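Local structure of putative glycoside hydrolase (Parabacteroides distasonis ATCC 8503, 3GYC) at residues Q93-K104 and S143-I153. The protein is a putative glycoside hydrolase with a cellulase-like TIM-barrel fold, and so probably cleaves glycosidic bonds in carbohydrates. Residues are numbered along the deposited sequence; the frame is centred on the assembly and turned at random.
Sequences QPNLNLFLSKCK and SIEEDGLLDTI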
loop_
_atom_site.group_PDB
_atom_site.type_symbol
_atom_site.label_atom_id
_atom_site.label_comp_id
_atom_site.label_asym_id
_atom_site.label_seq_id
_atom_site.Cartn_x
_atom_site.Cartn_y
_atom_site.Cartn_z
ATOM N N GLN A 93 12.013 -16.382 4.196
ATOM C CA GLN A 93 13.106 -16.150 5.138
ATOM C C GLN A 93 14.261 -17.049 4.744
ATOM O O GLN A 93 14.037 -18.216 4.370
ATOM C CB GLN A 93 12.688 -16.419 6.580
ATOM C CG GLN A 93 11.746 -15.427 7.216
ATOM C CD GLN A 93 12.398 -14.073 7.535
ATOM O OE1 GLN A 93 13.430 -13.704 6.949
ATOM N NE2 GLN A 93 11.791 -13.336 8.463
ATOM N N PRO A 94 15.504 -16.561 4.902
ATOM C CA PRO A 94 15.937 -15.257 5.470
ATOM C C PRO A 94 15.852 -14.025 4.555
ATOM O O PRO A 94 16.296 -12.947 4.949
ATOM C CB PRO A 94 17.404 -15.533 5.870
ATOM C CG PRO A 94 17.866 -16.550 4.834
ATOM C CD PRO A 94 16.657 -17.450 4.611
ATOM N N ASN A 95 15.339 -14.178 3.341
ATOM C CA ASN A 95 15.190 -13.043 2.389
ATOM C C ASN A 95 14.533 -11.804 2.983
ATOM O O ASN A 95 15.036 -10.690 2.760
ATOM C CB ASN A 95 14.469 -13.445 1.108
ATOM C CG ASN A 95 15.391 -14.084 0.103
ATOM O OD1 ASN A 95 16.598 -13.943 0.218
ATOM N ND2 ASN A 95 14.817 -14.814 -0.914
ATOM N N LEU A 96 13.492 -11.972 3.796
ATOM C CA LEU A 96 12.831 -10.820 4.396
ATOM C C LEU A 96 13.781 -10.105 5.337
ATOM O O LEU A 96 13.965 -8.882 5.247
ATOM C CB LEU A 96 11.521 -11.205 5.088
ATOM C CG LEU A 96 10.808 -10.103 5.857
ATOM C CD1 LEU A 96 10.422 -8.889 4.914
ATOM C CD2 LEU A 96 9.599 -10.640 6.635
ATOM N N ASN A 97 14.407 -10.861 6.231
ATOM C CA ASN A 97 15.336 -10.232 7.169
ATOM C C ASN A 97 16.551 -9.613 6.461
ATOM O O ASN A 97 17.091 -8.576 6.933
ATOM C CB ASN A 97 15.701 -11.178 8.298
ATOM C CG ASN A 97 14.561 -11.345 9.324
ATOM O OD1 ASN A 97 13.423 -10.882 9.138
ATOM N ND2 ASN A 97 14.876 -11.985 10.410
ATOM N N LEU A 98 16.982 -10.240 5.356
ATOM C CA LEU A 98 18.081 -9.682 4.536
ATOM C C LEU A 98 17.661 -8.348 3.961
ATOM O O LEU A 98 18.393 -7.389 4.060
ATOM C CB LEU A 98 18.579 -10.640 3.433
ATOM C CG LEU A 98 19.459 -11.810 3.910
ATOM C CD1 LEU A 98 19.645 -12.947 2.826
ATOM C CD2 LEU A 98 20.815 -11.352 4.435
ATOM N N PHE A 99 16.485 -8.309 3.339
ATOM C CA PHE A 99 15.936 -7.093 2.788
ATOM C C PHE A 99 15.767 -5.998 3.857
ATOM O O PHE A 99 16.152 -4.822 3.618
ATOM C CB PHE A 99 14.604 -7.382 2.090
ATOM C CG PHE A 99 14.003 -6.167 1.423
ATOM C CD1 PHE A 99 14.507 -5.742 0.194
ATOM C CD2 PHE A 99 13.034 -5.412 2.050
ATOM C CE1 PHE A 99 14.002 -4.615 -0.417
ATOM C CE2 PHE A 99 12.524 -4.306 1.428
ATOM C CZ PHE A 99 13.040 -3.897 0.196
ATOM N N LEU A 100 15.242 -6.372 5.028
ATOM C CA LEU A 100 15.061 -5.433 6.129
ATOM C C LEU A 100 16.384 -4.909 6.613
ATOM O O LEU A 100 16.468 -3.718 6.910
ATOM C CB LEU A 100 14.230 -6.008 7.279
ATOM C CG LEU A 100 12.787 -6.390 6.990
ATOM C CD1 LEU A 100 12.184 -7.137 8.223
ATOM C CD2 LEU A 100 11.866 -5.196 6.579
ATOM N N SER A 101 17.437 -5.746 6.657
ATOM C CA SER A 101 18.756 -5.275 7.066
ATOM C C SER A 101 19.322 -4.223 6.127
ATOM O O SER A 101 20.010 -3.258 6.569
ATOM C CB SER A 101 19.732 -6.443 7.159
ATOM O OG SER A 101 19.222 -7.387 8.061
ATOM N N LYS A 102 19.055 -4.387 4.836
ATOM C CA LYS A 102 19.520 -3.424 3.837
ATOM C C LYS A 102 18.760 -2.097 3.989
ATOM O O LYS A 102 19.365 -1.009 3.812
ATOM C CB LYS A 102 19.413 -3.976 2.408
ATOM C CG LYS A 102 20.331 -5.177 2.155
ATOM C CD LYS A 102 20.178 -5.698 0.725
ATOM C CE LYS A 102 20.997 -7.031 0.521
ATOM N NZ LYS A 102 22.458 -6.942 0.658
ATOM N N CYS A 103 17.481 -2.180 4.344
ATOM C CA CYS A 103 16.703 -0.986 4.668
ATOM C C CYS A 103 17.264 -0.265 5.878
ATOM O O CYS A 103 17.517 0.948 5.822
ATOM C CB CYS A 103 15.219 -1.317 4.872
ATOM S SG CYS A 103 14.443 -1.840 3.325
ATOM N N LYS A 104 17.560 -1.014 6.941
ATOM C CA LYS A 104 18.092 -0.439 8.180
ATOM C C LYS A 104 19.392 0.292 7.954
ATOM O O LYS A 104 19.618 1.354 8.518
ATOM C CB LYS A 104 18.301 -1.528 9.222
ATOM C CG LYS A 104 18.827 -1.055 10.544
ATOM C CD LYS A 104 18.839 -2.223 11.516
ATOM C CE LYS A 104 19.296 -1.817 12.903
ATOM N NZ LYS A 104 20.717 -1.357 12.863
ATOM N N SER A 143 9.850 -13.518 14.069
ATOM C CA SER A 143 10.931 -13.844 13.098
ATOM C C SER A 143 11.798 -12.613 12.792
ATOM O O SER A 143 13.009 -12.738 12.621
ATOM C CB SER A 143 10.422 -14.481 11.770
ATOM O OG SER A 143 9.883 -13.557 10.828
ATOM N N ILE A 144 11.179 -11.436 12.778
ATOM C CA ILE A 144 11.886 -10.170 12.519
ATOM C C ILE A 144 12.654 -9.757 13.765
ATOM O O ILE A 144 13.803 -9.344 13.705
ATOM C CB ILE A 144 10.893 -9.087 12.095
ATOM C CG1 ILE A 144 10.305 -9.470 10.730
ATOM C CG2 ILE A 144 11.570 -7.709 12.130
ATOM C CD1 ILE A 144 9.189 -8.619 10.216
ATOM N N GLU A 145 12.024 -9.909 14.920
ATOM C CA GLU A 145 12.669 -9.544 16.164
ATOM C C GLU A 145 13.899 -10.482 16.451
ATOM O O GLU A 145 14.837 -10.097 17.154
ATOM C CB GLU A 145 11.618 -9.617 17.277
ATOM C CG GLU A 145 11.828 -8.690 18.455
ATOM C CD GLU A 145 10.673 -8.755 19.472
ATOM O OE1 GLU A 145 9.732 -9.582 19.298
ATOM O OE2 GLU A 145 10.711 -7.979 20.459
ATOM N N GLU A 146 13.904 -11.689 15.879
ATOM C CA GLU A 146 15.029 -12.641 16.095
ATOM C C GLU A 146 16.354 -12.007 15.629
ATOM O O GLU A 146 17.379 -12.175 16.286
ATOM C CB GLU A 146 14.787 -13.988 15.359
ATOM C CG GLU A 146 15.853 -15.069 15.584
ATOM N N ASP A 147 16.312 -11.245 14.529
ATOM C CA ASP A 147 17.516 -10.602 14.003
ATOM C C ASP A 147 17.617 -9.141 14.409
ATOM O O ASP A 147 18.379 -8.388 13.822
ATOM C CB ASP A 147 17.617 -10.774 12.472
ATOM C CG ASP A 147 18.062 -12.191 12.057
ATOM O OD1 ASP A 147 18.702 -12.895 12.881
ATOM O OD2 ASP A 147 17.796 -12.606 10.907
ATOM N N GLY A 148 16.850 -8.745 15.418
ATOM C CA GLY A 148 16.884 -7.384 15.965
ATOM C C GLY A 148 16.482 -6.275 14.984
ATOM O O GLY A 148 17.085 -5.192 15.002
ATOM N N LEU A 149 15.472 -6.530 14.156
ATOM C CA LEU A 149 15.054 -5.596 13.113
ATOM C C LEU A 149 13.703 -4.981 13.362
ATOM O O LEU A 149 13.211 -4.325 12.498
ATOM C CB LEU A 149 14.983 -6.304 11.732
ATOM C CG LEU A 149 16.341 -6.788 11.182
ATOM C CD1 LEU A 149 16.211 -7.970 10.210
ATOM C CD2 LEU A 149 17.129 -5.571 10.571
ATOM N N LEU A 150 13.110 -5.135 14.546
ATOM C CA LEU A 150 11.742 -4.641 14.729
ATOM C C LEU A 150 11.661 -3.110 14.644
ATOM O O LEU A 150 10.659 -2.577 14.193
ATOM C CB LEU A 150 11.162 -5.150 16.038
ATOM C CG LEU A 150 9.650 -5.300 16.132
ATOM C CD1 LEU A 150 9.111 -5.986 14.888
ATOM C CD2 LEU A 150 9.281 -6.076 17.438
ATOM N N ASP A 151 12.717 -2.410 15.061
ATOM C CA ASP A 151 12.727 -0.941 14.979
ATOM C C ASP A 151 12.730 -0.399 13.548
ATOM O O ASP A 151 12.465 0.784 13.342
ATOM C CB ASP A 151 13.900 -0.372 15.753
ATOM C CG ASP A 151 13.795 -0.678 17.232
ATOM O OD1 ASP A 151 12.653 -0.593 17.763
ATOM O OD2 ASP A 151 14.838 -1.040 17.855
ATOM N N THR A 152 12.984 -1.258 12.568
ATOM C CA THR A 152 12.897 -0.868 11.150
ATOM C C THR A 152 11.450 -0.869 10.649
ATOM O O THR A 152 11.160 -0.270 9.642
ATOM C CB THR A 152 13.766 -1.816 10.311
ATOM O OG1 THR A 152 15.148 -1.544 10.592
ATOM C CG2 THR A 152 13.490 -1.678 8.827
ATOM N N ILE A 153 10.546 -1.539 11.374
ATOM C CA ILE A 153 9.175 -1.638 10.987
ATOM C C ILE A 153 8.433 -0.391 11.474
ATOM O O ILE A 153 8.505 -0.017 12.648
ATOM C CB ILE A 153 8.512 -2.926 11.543
ATOM C CG1 ILE A 153 9.270 -4.170 11.039
ATOM C CG2 ILE A 153 7.018 -2.932 11.201
ATOM C CD1 ILE A 153 9.534 -4.257 9.530
HETATM O O HOH W 1 19.315 -10.670 8.675
#
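Asn97 reaches across from helix 95-105 to the end of helix 130-146, two neighbouring outer helices of the TIM barrel; strand 109-113, which joins them in the chain, lies beneath. Asn97 CB has Asp147 OD2 at 3.6 Å and touches Leu149 CD1 as well; CG lies against the same two atoms. CG sits beside the backbone N (chi1 -75°), which brings the amide up to Ser143 and to the turn after helix 130-146. There ND2 spends both hydrogens in the amide plane: one goes to Ser143 O at 3.0 Å, nearly straight (168°) but above the carbonyl plane, the other to Asp147 OD2, also 3.0 Å, met from above the carboxylate plane. OD1 touches Ile144 CG1 and CA and accepts from Gln93 NE2, which comes in above its carbonyl plane. The same NE2 gives a more bent bond (141°) to Ser143 OG, itself hydrogen-bonded to Ile140 O, while Gln93 OE1 takes Asn97 N.

Deeper in, Leu100 packs CD1 on Ile144 CD1 and CD2 on Ile153 CD1. Leu149 puts CD1 3.4 Å from Asn97 O and CD2 against Ser101 OG. At the far end Lys104 crosses Thr152 at about a right angle, its CB 3.4 Å from Thr152 OG1.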